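Local coordinates for Non-structural protein (Porcine reproductive and respiratory syndrome virus, PDB 3IFU), which is the zinc-binding, papain-like cysteine protease Nsp1alpha from the start of the viral polyprotein, and probably inhibits host interferon-beta production, at residues A[13-17]-A[102-106]; A[43-49]-A[57-63]; A[82-87]-A[137-141]; A[127-132]-A[164-169]. All coordinates share one frame; numbering follows the deposited sequence.

Contacts 1 and 3 are buried: contact 1 brings the zinc-finger region against helix 94-108 of the protease part, and contact 3 lays helix 81-87 on the loop and strand at 137-141. They touch where Phe17 meets Phe82. Contact 2, partly buried, joins two loops and meets contact 1 through Trp59 and Tyr106. Contact 4 lies at the surface, on the sheet that also holds strand 140-142 of contact 3. Contacts 3 and 4 touch through Val140 and Trp128, and both reach the second subunit. The chemistry follows the place: a tyrosine hydroxyl in contact 1, backbone and leucines in contact 2, apolar packing in contact 3, prolines, a tyrosine and waters in contact 4.

Contact 1 (A[13-17]-A[102-106]); sequences NARVF and AAEIY
Arg15 lays its aliphatic stem over one face of the Tyr106 ring. The chain is extended from CG to NE, with Arg15 CB near Tyr106 CZ, CG by CE2 and CD over CG and CD2 of the ring. CD makes a CH-pi contact, 3.5 Å from the centroid of the Tyr106 ring and 16° off its normal. The two side chains run past each other in opposite directions, and the guanidinium stands at 90° to the ring, with Tyr106 CG near its plane and Ala103 CA over one of its faces. Ala102 CB approaches the stem, 4.3 Å from Arg15 CD. At Val16 the backbone takes over. Its carbonyl O lies at the edge of the Tyr106 ring, near the ring plane, and accepts a hydrogen bond modelled as very short, 2.5 Å from Tyr106 OH to Val16 O, a doubtful length. The Val16 side chain points away from the helix overall, though CB touches Tyr106 OH, and lies about 5 Å from the side chain of the zinc ligand Cys25. Phe17 continues the strand, turning its ring to Tyr24 and to Ile81 of helix 81-87. Tyr51 and Trp77 meet the Tyr106 ring edge-to-face. The chemistry implies that this tyrosine joins two parts of the protein in two ways: its face packs against hydrocarbon, while its hydroxyl donates a hydrogen bond to a strand carbonyl of the zinc-finger region.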
loop_
_atom_site.group_PDB
_atom_site.type_symbol
_atom_site.label_atom_id
_atom_site.label_comp_id
_atom_site.label_asym_id
_atom_site.label_seq_id
_atom_site.Cartn_x
_atom_site.Cartn_y
_atom_site.Cartn_z
ATOM N N ASN A 13 -23.876 -11.281 -2.270
ATOM C CA ASN A 13 -24.094 -10.750 -0.928
ATOM C C ASN A 13 -22.783 -10.683 -0.137
ATOM O O ASN A 13 -22.777 -10.365 1.056
ATOM C CB ASN A 13 -25.137 -11.581 -0.175
ATOM C CG ASN A 13 -24.580 -12.882 0.350
ATOM O OD1 ASN A 13 -24.046 -13.696 -0.401
ATOM N ND2 ASN A 13 -24.709 -13.089 1.654
ATOM N N ALA A 14 -21.677 -10.985 -0.813
ATOM C CA ALA A 14 -20.355 -10.927 -0.203
ATOM C C ALA A 14 -19.950 -9.452 -0.177
ATOM O O ALA A 14 -19.884 -8.808 -1.226
ATOM C CB ALA A 14 -19.366 -11.727 -1.030
ATOM N N ARG A 15 -19.678 -8.920 1.013
ATOM C CA ARG A 15 -19.304 -7.511 1.146
ATOM C C ARG A 15 -18.147 -7.025 0.267
ATOM O O ARG A 15 -17.284 -7.792 -0.177
ATOM C CB ARG A 15 -19.019 -7.174 2.609
ATOM C CG ARG A 15 -20.250 -7.314 3.489
ATOM C CD ARG A 15 -19.989 -6.845 4.897
ATOM N NE ARG A 15 -21.092 -7.176 5.792
ATOM C CZ ARG A 15 -21.358 -8.404 6.222
ATOM N NH1 ARG A 15 -22.380 -8.617 7.036
ATOM N NH2 ARG A 15 -20.595 -9.418 5.839
ATOM N N VAL A 16 -18.141 -5.717 0.046
ATOM C CA VAL A 16 -17.162 -5.071 -0.801
ATOM C C VAL A 16 -16.373 -3.959 -0.107
ATOM O O VAL A 16 -16.834 -3.372 0.871
ATOM C CB VAL A 16 -17.889 -4.491 -2.046
ATOM C CG1 VAL A 16 -17.045 -3.425 -2.702
ATOM C CG2 VAL A 16 -18.203 -5.614 -3.032
ATOM N N PHE A 17 -15.176 -3.685 -0.617
ATOM C CA PHE A 17 -14.336 -2.608 -0.095
ATOM C C PHE A 17 -13.710 -1.899 -1.287
ATOM O O PHE A 17 -13.691 -2.440 -2.386
ATOM C CB PHE A 17 -13.264 -3.151 0.873
ATOM C CG PHE A 17 -12.203 -4.015 0.230
ATOM C CD1 PHE A 17 -11.073 -3.443 -0.359
ATOM C CD2 PHE A 17 -12.302 -5.412 0.273
ATOM C CE1 PHE A 17 -10.051 -4.253 -0.891
ATOM C CE2 PHE A 17 -11.293 -6.225 -0.254
ATOM C CZ PHE A 17 -10.164 -5.644 -0.835
ATOM N N ALA A 102 -14.745 -5.558 7.974
ATOM C CA ALA A 102 -15.825 -5.178 7.066
ATOM C C ALA A 102 -17.167 -5.267 7.795
ATOM O O ALA A 102 -17.948 -4.319 7.793
ATOM C CB ALA A 102 -15.827 -6.089 5.845
ATOM N N ALA A 103 -17.410 -6.410 8.435
ATOM C CA ALA A 103 -18.652 -6.646 9.172
ATOM C C ALA A 103 -18.921 -5.554 10.200
ATOM O O ALA A 103 -20.044 -5.066 10.307
ATOM C CB ALA A 103 -18.608 -8.027 9.866
ATOM N N GLU A 104 -17.896 -5.180 10.962
ATOM C CA GLU A 104 -18.044 -4.135 11.968
ATOM C C GLU A 104 -18.460 -2.812 11.332
ATOM O O GLU A 104 -19.470 -2.224 11.701
ATOM C CB GLU A 104 -16.733 -3.917 12.727
ATOM C CG GLU A 104 -16.500 -4.844 13.892
ATOM C CD GLU A 104 -17.554 -4.703 14.983
ATOM O OE1 GLU A 104 -18.128 -3.599 15.137
ATOM O OE2 GLU A 104 -17.796 -5.698 15.698
ATOM N N ILE A 105 -17.668 -2.359 10.366
ATOM C CA ILE A 105 -17.916 -1.097 9.681
ATOM C C ILE A 105 -19.261 -1.088 8.946
ATOM O O ILE A 105 -20.042 -0.143 9.093
ATOM C CB ILE A 105 -16.728 -0.771 8.725
ATOM C CG1 ILE A 105 -15.466 -0.496 9.563
ATOM C CG2 ILE A 105 -17.052 0.427 7.858
ATOM C CD1 ILE A 105 -14.224 -0.196 8.770
ATOM N N TYR A 106 -19.540 -2.137 8.176
ATOM C CA TYR A 106 -20.813 -2.232 7.464
ATOM C C TYR A 106 -21.978 -2.102 8.443
ATOM O O TYR A 106 -22.947 -1.385 8.180
ATOM C CB TYR A 106 -20.937 -3.573 6.737
ATOM C CG TYR A 106 -20.489 -3.541 5.307
ATOM C CD1 TYR A 106 -19.158 -3.297 4.980
ATOM C CD2 TYR A 106 -21.394 -3.766 4.273
ATOM C CE1 TYR A 106 -18.737 -3.279 3.663
ATOM C CE2 TYR A 106 -20.983 -3.749 2.945
ATOM C CZ TYR A 106 -19.654 -3.501 2.647
ATOM O OH TYR A 106 -19.244 -3.440 1.339
#

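Contact 2 (A[43-49]-A[57-63]); sequences ELGVLGL and LRWTLPR
Glu43 and Leu61 meet through their backbones, and Glu43 O is gripped twice. Leu61 N reaches it at 3.0 Å, nearly straight (170° at the hydrogen) and in the carbonyl plane; Thr60 OG1 donates to the same Glu43 O at 2.8 Å, tilted 27° from that plane. Two residues on, Gly45 N lies 2.8 Å from Leu61 O, and Leu44 and Leu61 form a single beta bridge. The two loops are thus paired briefly, without becoming a sheet.

The apolar contacts lie around this bridge. Leu61, its CG anti to the backbone N (chi1 -179°), sets CD2 against the Leu44 carbonyl and 3.7 Å from Leu47 CB. Leu44 CD2 is shared, packing 3.9 Å from Leu57 CG and 3.7 Å from Trp59 CZ3, and the Leu44 side chain crosses the indole at about a right angle. Leu47 CD2 comes to the same six-membered ring at its edge, close to Trp59 CH2. Leu57 also leans its CD2 on Glu43 CB.

A third kind of contact closes the far end: Arg63 bends at chi2 and runs its CG over Gly45 CA, and Leu49 CD1 lies over one face of the Arg63 guanidinium, 3.7 Å from Arg63 NH2.

Both segments belong to the long loop region between strand 23-25 and helix 81-87. Trp59 ties it to helix 94-108 by a hydrogen bond from NE1 to Tyr106 O, while Leu47 rests on Leu78, just ahead of helix 81-87.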
loop_
_atom_site.group_PDB
_atom_site.type_symbol
_atom_site.label_atom_id
_atom_site.label_comp_id
_atom_site.label_asym_id
_atom_site.label_seq_id
_atom_site.Cartn_x
_atom_site.Cartn_y
_atom_site.Cartn_z
ATOM N N GLU A 43 -31.525 1.108 -3.480
ATOM C CA GLU A 43 -31.506 1.788 -2.189
ATOM C C GLU A 43 -30.103 1.952 -1.600
ATOM O O GLU A 43 -29.924 2.666 -0.609
ATOM C CB GLU A 43 -32.394 1.042 -1.183
ATOM C CG GLU A 43 -33.745 0.600 -1.739
ATOM C CD GLU A 43 -33.686 -0.768 -2.409
ATOM O OE1 GLU A 43 -33.529 -1.780 -1.688
ATOM O OE2 GLU A 43 -33.794 -0.833 -3.652
ATOM N N LEU A 44 -29.111 1.300 -2.206
ATOM C CA LEU A 44 -27.732 1.378 -1.718
ATOM C C LEU A 44 -26.771 2.141 -2.631
ATOM O O LEU A 44 -25.625 1.729 -2.799
ATOM C CB LEU A 44 -27.174 -0.030 -1.489
ATOM C CG LEU A 44 -27.756 -0.880 -0.361
ATOM C CD1 LEU A 44 -27.076 -2.234 -0.359
ATOM C CD2 LEU A 44 -27.554 -0.181 0.970
ATOM N N GLY A 45 -27.239 3.247 -3.207
ATOM C CA GLY A 45 -26.413 4.059 -4.090
ATOM C C GLY A 45 -25.347 3.323 -4.882
ATOM O O GLY A 45 -25.625 2.330 -5.562
ATOM N N VAL A 46 -24.117 3.822 -4.794
ATOM C CA VAL A 46 -22.974 3.229 -5.490
ATOM C C VAL A 46 -22.696 1.797 -5.032
ATOM O O VAL A 46 -22.332 0.938 -5.839
ATOM C CB VAL A 46 -21.701 4.070 -5.264
ATOM C CG1 VAL A 46 -20.517 3.438 -5.979
ATOM C CG2 VAL A 46 -21.933 5.484 -5.759
ATOM N N LEU A 47 -22.859 1.550 -3.733
ATOM C CA LEU A 47 -22.632 0.226 -3.160
ATOM C C LEU A 47 -23.560 -0.819 -3.784
ATOM O O LEU A 47 -23.146 -1.943 -4.078
ATOM C CB LEU A 47 -22.845 0.275 -1.646
ATOM C CG LEU A 47 -22.625 -1.031 -0.888
ATOM C CD1 LEU A 47 -21.233 -1.564 -1.163
ATOM C CD2 LEU A 47 -22.818 -0.787 0.583
ATOM N N GLY A 48 -24.817 -0.431 -3.985
ATOM C CA GLY A 48 -25.793 -1.328 -4.576
ATOM C C GLY A 48 -25.431 -1.742 -5.989
ATOM O O GLY A 48 -26.003 -2.686 -6.529
ATOM N N LEU A 49 -24.484 -1.034 -6.593
ATOM C CA LEU A 49 -24.051 -1.358 -7.946
ATOM C C LEU A 49 -23.122 -2.581 -7.924
ATOM O O LEU A 49 -22.767 -3.123 -8.970
ATOM C CB LEU A 49 -23.323 -0.161 -8.570
ATOM C CG LEU A 49 -23.982 1.217 -8.406
ATOM C CD1 LEU A 49 -23.111 2.284 -9.048
ATOM C CD2 LEU A 49 -25.364 1.209 -9.030
ATOM N N LEU A 57 -31.644 -3.670 5.083
ATOM C CA LEU A 57 -30.480 -2.819 4.969
ATOM C C LEU A 57 -29.999 -2.341 6.332
ATOM O O LEU A 57 -28.833 -2.514 6.671
ATOM C CB LEU A 57 -30.815 -1.616 4.082
ATOM C CG LEU A 57 -30.788 -1.785 2.560
ATOM C CD1 LEU A 57 -31.444 -3.090 2.141
ATOM C CD2 LEU A 57 -31.487 -0.594 1.927
ATOM N N ARG A 58 -30.921 -1.750 7.091
ATOM C CA ARG A 58 -30.698 -1.183 8.425
ATOM C C ARG A 58 -30.213 0.264 8.298
ATOM O O ARG A 58 -30.163 1.008 9.276
ATOM C CB ARG A 58 -29.743 -2.045 9.280
ATOM C CG ARG A 58 -28.249 -1.864 9.062
ATOM C CD ARG A 58 -27.435 -2.900 9.854
ATOM N NE ARG A 58 -27.315 -2.582 11.281
ATOM C CZ ARG A 58 -27.930 -3.233 12.270
ATOM N NH1 ARG A 58 -28.731 -4.260 12.008
ATOM N NH2 ARG A 58 -27.733 -2.862 13.531
ATOM N N TRP A 59 -29.870 0.647 7.070
ATOM C CA TRP A 59 -29.456 2.006 6.715
ATOM C C TRP A 59 -29.404 2.088 5.196
ATOM O O TRP A 59 -29.241 1.067 4.523
ATOM C CB TRP A 59 -28.107 2.420 7.342
ATOM C CG TRP A 59 -26.924 1.516 7.127
ATOM C CD1 TRP A 59 -26.292 0.768 8.077
ATOM C CD2 TRP A 59 -26.193 1.311 5.908
ATOM N NE1 TRP A 59 -25.217 0.115 7.532
ATOM C CE2 TRP A 59 -25.133 0.427 6.201
ATOM C CE3 TRP A 59 -26.332 1.787 4.598
ATOM C CZ2 TRP A 59 -24.218 0.006 5.234
ATOM C CZ3 TRP A 59 -25.425 1.370 3.636
ATOM C CH2 TRP A 59 -24.380 0.486 3.959
ATOM N N THR A 60 -29.562 3.290 4.649
ATOM C CA THR A 60 -29.563 3.448 3.197
ATOM C C THR A 60 -28.450 4.346 2.655
ATOM O O THR A 60 -27.797 5.073 3.406
ATOM C CB THR A 60 -30.949 3.965 2.706
ATOM O OG1 THR A 60 -31.440 3.096 1.676
ATOM C CG2 THR A 60 -30.857 5.393 2.163
ATOM N N LEU A 61 -28.247 4.286 1.341
ATOM C CA LEU A 61 -27.213 5.074 0.680
ATOM C C LEU A 61 -27.738 5.878 -0.513
ATOM O O LEU A 61 -28.180 5.310 -1.515
ATOM C CB LEU A 61 -26.086 4.148 0.207
ATOM C CG LEU A 61 -24.886 4.792 -0.488
ATOM C CD1 LEU A 61 -24.173 5.723 0.484
ATOM C CD2 LEU A 61 -23.939 3.707 -0.983
ATOM N N PRO A 62 -27.702 7.218 -0.414
ATOM C CA PRO A 62 -28.169 8.100 -1.490
ATOM C C PRO A 62 -27.212 8.089 -2.691
ATOM O O PRO A 62 -26.021 8.354 -2.536
ATOM C CB PRO A 62 -28.211 9.474 -0.817
ATOM C CG PRO A 62 -28.439 9.144 0.628
ATOM C CD PRO A 62 -27.503 7.983 0.828
ATOM N N ARG A 63 -27.737 7.776 -3.875
ATOM C CA ARG A 63 -26.945 7.744 -5.110
ATOM C C ARG A 63 -26.373 9.141 -5.350
ATOM O O ARG A 63 -27.077 10.141 -5.180
ATOM C CB ARG A 63 -27.842 7.353 -6.286
ATOM C CG ARG A 63 -27.473 6.055 -6.993
ATOM C CD ARG A 63 -26.272 6.222 -7.915
ATOM N NE ARG A 63 -26.299 5.231 -8.991
ATOM C CZ ARG A 63 -25.446 5.195 -10.013
ATOM N NH1 ARG A 63 -24.476 6.096 -10.113
ATOM N NH2 ARG A 63 -25.569 4.255 -10.941
#

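Contact 3 (A[82-87]-A[137-141]); sequences FPIARM and GVGVY
Val140 spreads its CG2 over Pro83, Ile84 and Met87, three residues of one helix face. The nearest is the proline ring, with Pro83 CB 3.6 Å from Val140 CG2; Ile84 CG1 and Met87 CE each lie 4.1 Å from the same methyl. A chi1 of -178° puts Val140 CG1 anti to the backbone N and leaves CG2 anti to the carbonyl carbon, facing the helix. Pro83 also sets CB and CG against the carbonyl of Gly139, both 3.6 Å from Gly139 O. The Met87 and Val138 side chains slide past each other in opposite directions; Met87 SD lies near Val138 O, and a bend at chi3 (-81°) turns CE toward Gly139 CA. One methyl of Val138, CG1, comes obliquely to the Phe82 ring, 4.2 Å from Phe82 CE2. The contact is wholly van der Waals. It packs helix 81-87 against the start of strand 140-142, an inner strand of the four-stranded protease sheet, where Val140 pairs with Leu159 of strand 157-160. Helix 94-108 covers the helix elsewhere, through Met98 on Phe82 and Ala85, and the second subunit of the dimer comes in at Val138, which packs on Val138 of that neighbouring chain.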
loop_
_atom_site.group_PDB
_atom_site.type_symbol
_atom_site.label_atom_id
_atom_site.label_comp_id
_atom_site.label_asym_id
_atom_site.label_seq_id
_atom_site.Cartn_x
_atom_site.Cartn_y
_atom_site.Cartn_z
ATOM N N PHE A 82 -9.894 -1.910 3.840
ATOM C CA PHE A 82 -8.634 -2.588 3.568
ATOM C C PHE A 82 -7.441 -2.068 4.388
ATOM O O PHE A 82 -6.725 -2.858 5.003
ATOM C CB PHE A 82 -8.291 -2.523 2.074
ATOM C CG PHE A 82 -6.999 -3.194 1.732
ATOM C CD1 PHE A 82 -6.883 -4.580 1.788
ATOM C CD2 PHE A 82 -5.869 -2.443 1.434
ATOM C CE1 PHE A 82 -5.659 -5.210 1.563
ATOM C CE2 PHE A 82 -4.642 -3.064 1.207
ATOM C CZ PHE A 82 -4.540 -4.452 1.274
ATOM N N PRO A 83 -7.193 -0.742 4.396
ATOM C CA PRO A 83 -6.062 -0.216 5.171
ATOM C C PRO A 83 -6.103 -0.581 6.658
ATOM O O PRO A 83 -5.078 -0.936 7.246
ATOM C CB PRO A 83 -6.160 1.287 4.947
ATOM C CG PRO A 83 -6.716 1.367 3.583
ATOM C CD PRO A 83 -7.809 0.332 3.598
ATOM N N ILE A 84 -7.281 -0.482 7.269
ATOM C CA ILE A 84 -7.415 -0.822 8.687
ATOM C C ILE A 84 -7.142 -2.310 8.902
ATOM O O ILE A 84 -6.498 -2.695 9.871
ATOM C CB ILE A 84 -8.827 -0.478 9.233
ATOM C CG1 ILE A 84 -9.012 1.041 9.282
ATOM C CG2 ILE A 84 -9.009 -1.084 10.608
ATOM C CD1 ILE A 84 -10.435 1.484 9.536
ATOM N N ALA A 85 -7.624 -3.145 7.994
ATOM C CA ALA A 85 -7.394 -4.573 8.117
ATOM C C ALA A 85 -5.922 -4.933 7.898
ATOM O O ALA A 85 -5.370 -5.746 8.639
ATOM C CB ALA A 85 -8.274 -5.334 7.134
ATOM N N ARG A 86 -5.276 -4.336 6.898
ATOM C CA ARG A 86 -3.876 -4.665 6.649
ATOM C C ARG A 86 -2.931 -4.238 7.756
ATOM O O ARG A 86 -2.029 -4.986 8.124
ATOM C CB ARG A 86 -3.357 -4.052 5.351
ATOM C CG ARG A 86 -2.037 -4.694 4.923
ATOM C CD ARG A 86 -2.326 -5.965 4.135
ATOM N NE ARG A 86 -1.520 -7.142 4.477
ATOM C CZ ARG A 86 -1.443 -7.684 5.689
ATOM N NH1 ARG A 86 -2.105 -7.152 6.706
ATOM N NH2 ARG A 86 -0.749 -8.798 5.875
ATOM N N MET A 87 -3.124 -3.028 8.269
ATOM C CA MET A 87 -2.274 -2.499 9.328
ATOM C C MET A 87 -2.572 -3.151 10.665
ATOM O O MET A 87 -1.801 -3.037 11.609
ATOM C CB MET A 87 -2.473 -0.990 9.453
ATOM C CG MET A 87 -2.405 -0.245 8.131
ATOM S SD MET A 87 -2.392 1.551 8.301
ATOM C CE MET A 87 -4.112 1.906 8.513
ATOM N N GLY A 137 3.195 3.633 1.439
ATOM C CA GLY A 137 2.366 2.522 1.854
ATOM C C GLY A 137 0.898 2.794 2.094
ATOM O O GLY A 137 0.369 3.831 1.718
ATOM N N VAL A 138 0.254 1.835 2.747
ATOM C CA VAL A 138 -1.165 1.891 3.045
ATOM C C VAL A 138 -1.515 2.791 4.226
ATOM O O VAL A 138 -0.737 2.941 5.172
ATOM C CB VAL A 138 -1.702 0.484 3.336
ATOM C CG1 VAL A 138 -1.542 -0.402 2.111
ATOM C CG2 VAL A 138 -0.954 -0.105 4.517
ATOM N N GLY A 139 -2.698 3.391 4.169
ATOM C CA GLY A 139 -3.118 4.252 5.251
ATOM C C GLY A 139 -4.515 4.791 5.057
ATOM O O GLY A 139 -5.147 4.599 4.019
ATOM N N VAL A 140 -5.012 5.453 6.085
ATOM C CA VAL A 140 -6.327 6.047 6.015
ATOM C C VAL A 140 -6.111 7.539 6.178
ATOM O O VAL A 140 -5.608 7.991 7.195
ATOM C CB VAL A 140 -7.252 5.522 7.138
ATOM C CG1 VAL A 140 -8.641 6.132 6.999
ATOM C CG2 VAL A 140 -7.342 4.006 7.066
ATOM N N TYR A 141 -6.454 8.293 5.142
ATOM C CA TYR A 141 -6.317 9.739 5.173
ATOM C C TYR A 141 -7.659 10.261 5.601
ATOM O O TYR A 141 -8.680 9.679 5.255
ATOM C CB TYR A 141 -5.935 10.246 3.789
ATOM C CG TYR A 141 -4.542 9.809 3.420
ATOM C CD1 TYR A 141 -3.463 10.675 3.563
ATOM C CD2 TYR A 141 -4.288 8.495 3.012
ATOM C CE1 TYR A 141 -2.162 10.247 3.316
ATOM C CE2 TYR A 141 -2.989 8.058 2.762
ATOM C CZ TYR A 141 -1.929 8.938 2.919
ATOM O OH TYR A 141 -0.639 8.514 2.705
#

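Contact 4 (A[127-132]-A[164-169]); sequences RWYPIV and LPQRPK
Tyr129 packs into the loop at 164-168. Leu164 covers one face of its ring with CD1, a CH-pi contact 3.8 Å from the centroid of the Tyr129 ring and 16° off the normal. Pro168 lies alongside, pointing the same way, its CB 4.0 Å from Tyr129 CE1. The amide of Gln166 is turned 71° from the ring, and a bend at chi2 brings OE1 to 3.5 Å from Tyr129 CB. At the end of this packed ring the hydroxyl reaches a water, which donates to both Tyr129 OH and Leu164 O, 3.2 Å from each. Strand 127-130 is an outermost strand, within this chain, of an antiparallel four-stranded sheet in the protease part; its inner side pairs with strand 157-160, through Arg127 with Thr160 and Tyr129 with Val158, and the 164-169 loop lies along the other side. A single backbone hydrogen bond joins the two here, Lys169 N giving to Trp128 O at 3.2 Å, with the donor 29° from the carbonyl plane. The solvent side is looser. One water bridges Trp128 N and Lys169 O. Val132 CG2 touches Gln166 CG and CD. Lys169 folds its CD and CE against Pro130, while its charged end has a cation-pi partner in Phe173. Pro168 CB also rests on Arg127 CB, the guanidinium of Arg127 being held by the carbonyl and ring of Tyr122.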
loop_
_atom_site.group_PDB
_atom_site.type_symbol
_atom_site.label_atom_id
_atom_site.label_comp_id
_atom_site.label_asym_id
_atom_site.label_seq_id
_atom_site.Cartn_x
_atom_site.Cartn_y
_atom_site.Cartn_z
ATOM N N ARG A 127 -1.489 4.737 14.492
ATOM C CA ARG A 127 -1.430 6.043 15.128
ATOM C C ARG A 127 -1.830 7.076 14.096
ATOM O O ARG A 127 -1.580 6.881 12.909
ATOM C CB ARG A 127 -0.003 6.332 15.597
ATOM C CG ARG A 127 0.550 5.335 16.618
ATOM C CD ARG A 127 0.040 5.616 18.037
ATOM N NE ARG A 127 0.487 4.608 19.002
ATOM C CZ ARG A 127 -0.002 3.369 19.096
ATOM N NH1 ARG A 127 -0.971 2.960 18.290
ATOM N NH2 ARG A 127 0.491 2.528 19.995
ATOM N N TRP A 128 -2.470 8.158 14.537
ATOM C CA TRP A 128 -2.854 9.235 13.627
ATOM C C TRP A 128 -1.689 10.212 13.576
ATOM O O TRP A 128 -0.933 10.332 14.535
ATOM C CB TRP A 128 -4.101 9.975 14.117
ATOM C CG TRP A 128 -5.379 9.232 13.902
ATOM C CD1 TRP A 128 -6.107 8.561 14.844
ATOM C CD2 TRP A 128 -6.075 9.059 12.657
ATOM N NE1 TRP A 128 -7.213 7.979 14.264
ATOM C CE2 TRP A 128 -7.216 8.267 12.921
ATOM C CE3 TRP A 128 -5.843 9.495 11.343
ATOM C CZ2 TRP A 128 -8.127 7.899 11.918
ATOM C CZ3 TRP A 128 -6.749 9.128 10.343
ATOM C CH2 TRP A 128 -7.875 8.338 10.640
ATOM N N TYR A 129 -1.534 10.903 12.455
ATOM C CA TYR A 129 -0.455 11.866 12.313
ATOM C C TYR A 129 -0.956 13.046 11.510
ATOM O O TYR A 129 -1.749 12.879 10.575
ATOM C CB TYR A 129 0.734 11.256 11.572
ATOM C CG TYR A 129 1.446 10.138 12.297
ATOM C CD1 TYR A 129 2.539 10.400 13.118
ATOM C CD2 TYR A 129 1.028 8.816 12.156
ATOM C CE1 TYR A 129 3.203 9.372 13.778
ATOM C CE2 TYR A 129 1.678 7.782 12.813
ATOM C CZ TYR A 129 2.766 8.061 13.623
ATOM O OH TYR A 129 3.412 7.034 14.277
ATOM N N PRO A 130 -0.528 14.262 11.879
ATOM C CA PRO A 130 -0.952 15.460 11.147
ATOM C C PRO A 130 -0.203 15.391 9.827
ATOM O O PRO A 130 1.017 15.269 9.824
ATOM C CB PRO A 130 -0.442 16.602 12.021
ATOM C CG PRO A 130 -0.438 15.999 13.400
ATOM C CD PRO A 130 0.123 14.626 13.149
ATOM N N ILE A 131 -0.915 15.442 8.710
ATOM C CA ILE A 131 -0.242 15.363 7.421
ATOM C C ILE A 131 0.693 16.557 7.249
ATOM O O ILE A 131 0.275 17.704 7.378
ATOM C CB ILE A 131 -1.251 15.328 6.253
ATOM C CG1 ILE A 131 -2.143 14.091 6.364
ATOM C CG2 ILE A 131 -0.505 15.315 4.934
ATOM C CD1 ILE A 131 -3.352 14.118 5.441
ATOM N N VAL A 132 1.962 16.274 6.973
ATOM C CA VAL A 132 2.974 17.309 6.780
ATOM C C VAL A 132 3.825 16.984 5.566
ATOM O O VAL A 132 4.814 17.663 5.294
ATOM C CB VAL A 132 3.917 17.427 8.005
ATOM C CG1 VAL A 132 3.235 18.188 9.122
ATOM C CG2 VAL A 132 4.331 16.037 8.474
ATOM N N LEU A 164 6.576 6.539 11.817
ATOM C CA LEU A 164 6.848 7.871 11.284
ATOM C C LEU A 164 7.683 8.801 12.169
ATOM O O LEU A 164 7.785 8.594 13.377
ATOM C CB LEU A 164 5.525 8.552 10.917
ATOM C CG LEU A 164 4.721 7.857 9.815
ATOM C CD1 LEU A 164 3.528 8.730 9.434
ATOM C CD2 LEU A 164 5.608 7.602 8.601
ATOM N N PRO A 165 8.286 9.848 11.567
ATOM C CA PRO A 165 9.122 10.834 12.262
ATOM C C PRO A 165 8.305 11.859 13.049
ATOM O O PRO A 165 8.744 12.343 14.089
ATOM C CB PRO A 165 9.903 11.472 11.121
ATOM C CG PRO A 165 8.871 11.559 10.065
ATOM C CD PRO A 165 8.223 10.169 10.128
ATOM N N GLN A 166 7.122 12.197 12.545
ATOM C CA GLN A 166 6.257 13.149 13.230
ATOM C C GLN A 166 5.930 12.591 14.606
ATOM O O GLN A 166 6.418 11.527 14.988
ATOM C CB GLN A 166 4.948 13.363 12.457
ATOM C CG GLN A 166 5.123 13.923 11.060
ATOM C CD GLN A 166 4.663 12.959 9.982
ATOM O OE1 GLN A 166 3.474 12.652 9.874
ATOM N NE2 GLN A 166 5.608 12.470 9.180
ATOM N N ARG A 167 5.090 13.308 15.345
ATOM C CA ARG A 167 4.703 12.875 16.677
ATOM C C ARG A 167 3.267 12.379 16.636
ATOM O O ARG A 167 2.357 13.112 16.250
ATOM C CB ARG A 167 4.834 14.036 17.667
ATOM C CG ARG A 167 5.886 15.067 17.267
ATOM C CD ARG A 167 6.310 15.954 18.436
ATOM N NE ARG A 167 5.208 16.232 19.356
ATOM C CZ ARG A 167 5.109 15.712 20.576
ATOM N NH1 ARG A 167 4.071 16.014 21.347
ATOM N NH2 ARG A 167 6.056 14.899 21.026
ATOM N N PRO A 168 3.046 11.121 17.038
ATOM C CA PRO A 168 1.698 10.551 17.033
ATOM C C PRO A 168 0.717 11.309 17.916
ATOM O O PRO A 168 1.116 11.979 18.867
ATOM C CB PRO A 168 1.926 9.120 17.517
ATOM C CG PRO A 168 3.099 9.263 18.429
ATOM C CD PRO A 168 4.007 10.184 17.643
ATOM N N LYS A 169 -0.565 11.205 17.574
ATOM C CA LYS A 169 -1.646 11.835 18.324
ATOM C C LYS A 169 -1.990 10.890 19.477
ATOM O O LYS A 169 -2.006 9.676 19.294
ATOM C CB LYS A 169 -2.867 12.000 17.424
ATOM C CG LYS A 169 -3.147 13.414 16.964
ATOM C CD LYS A 169 -1.981 14.016 16.233
ATOM C CE LYS A 169 -1.466 15.219 17.000
ATOM N NZ LYS A 169 -2.533 16.240 17.208
HETATM O O HOH W 1 -2.958 8.200 17.429
HETATM O O HOH W 2 6.376 6.757 15.560
#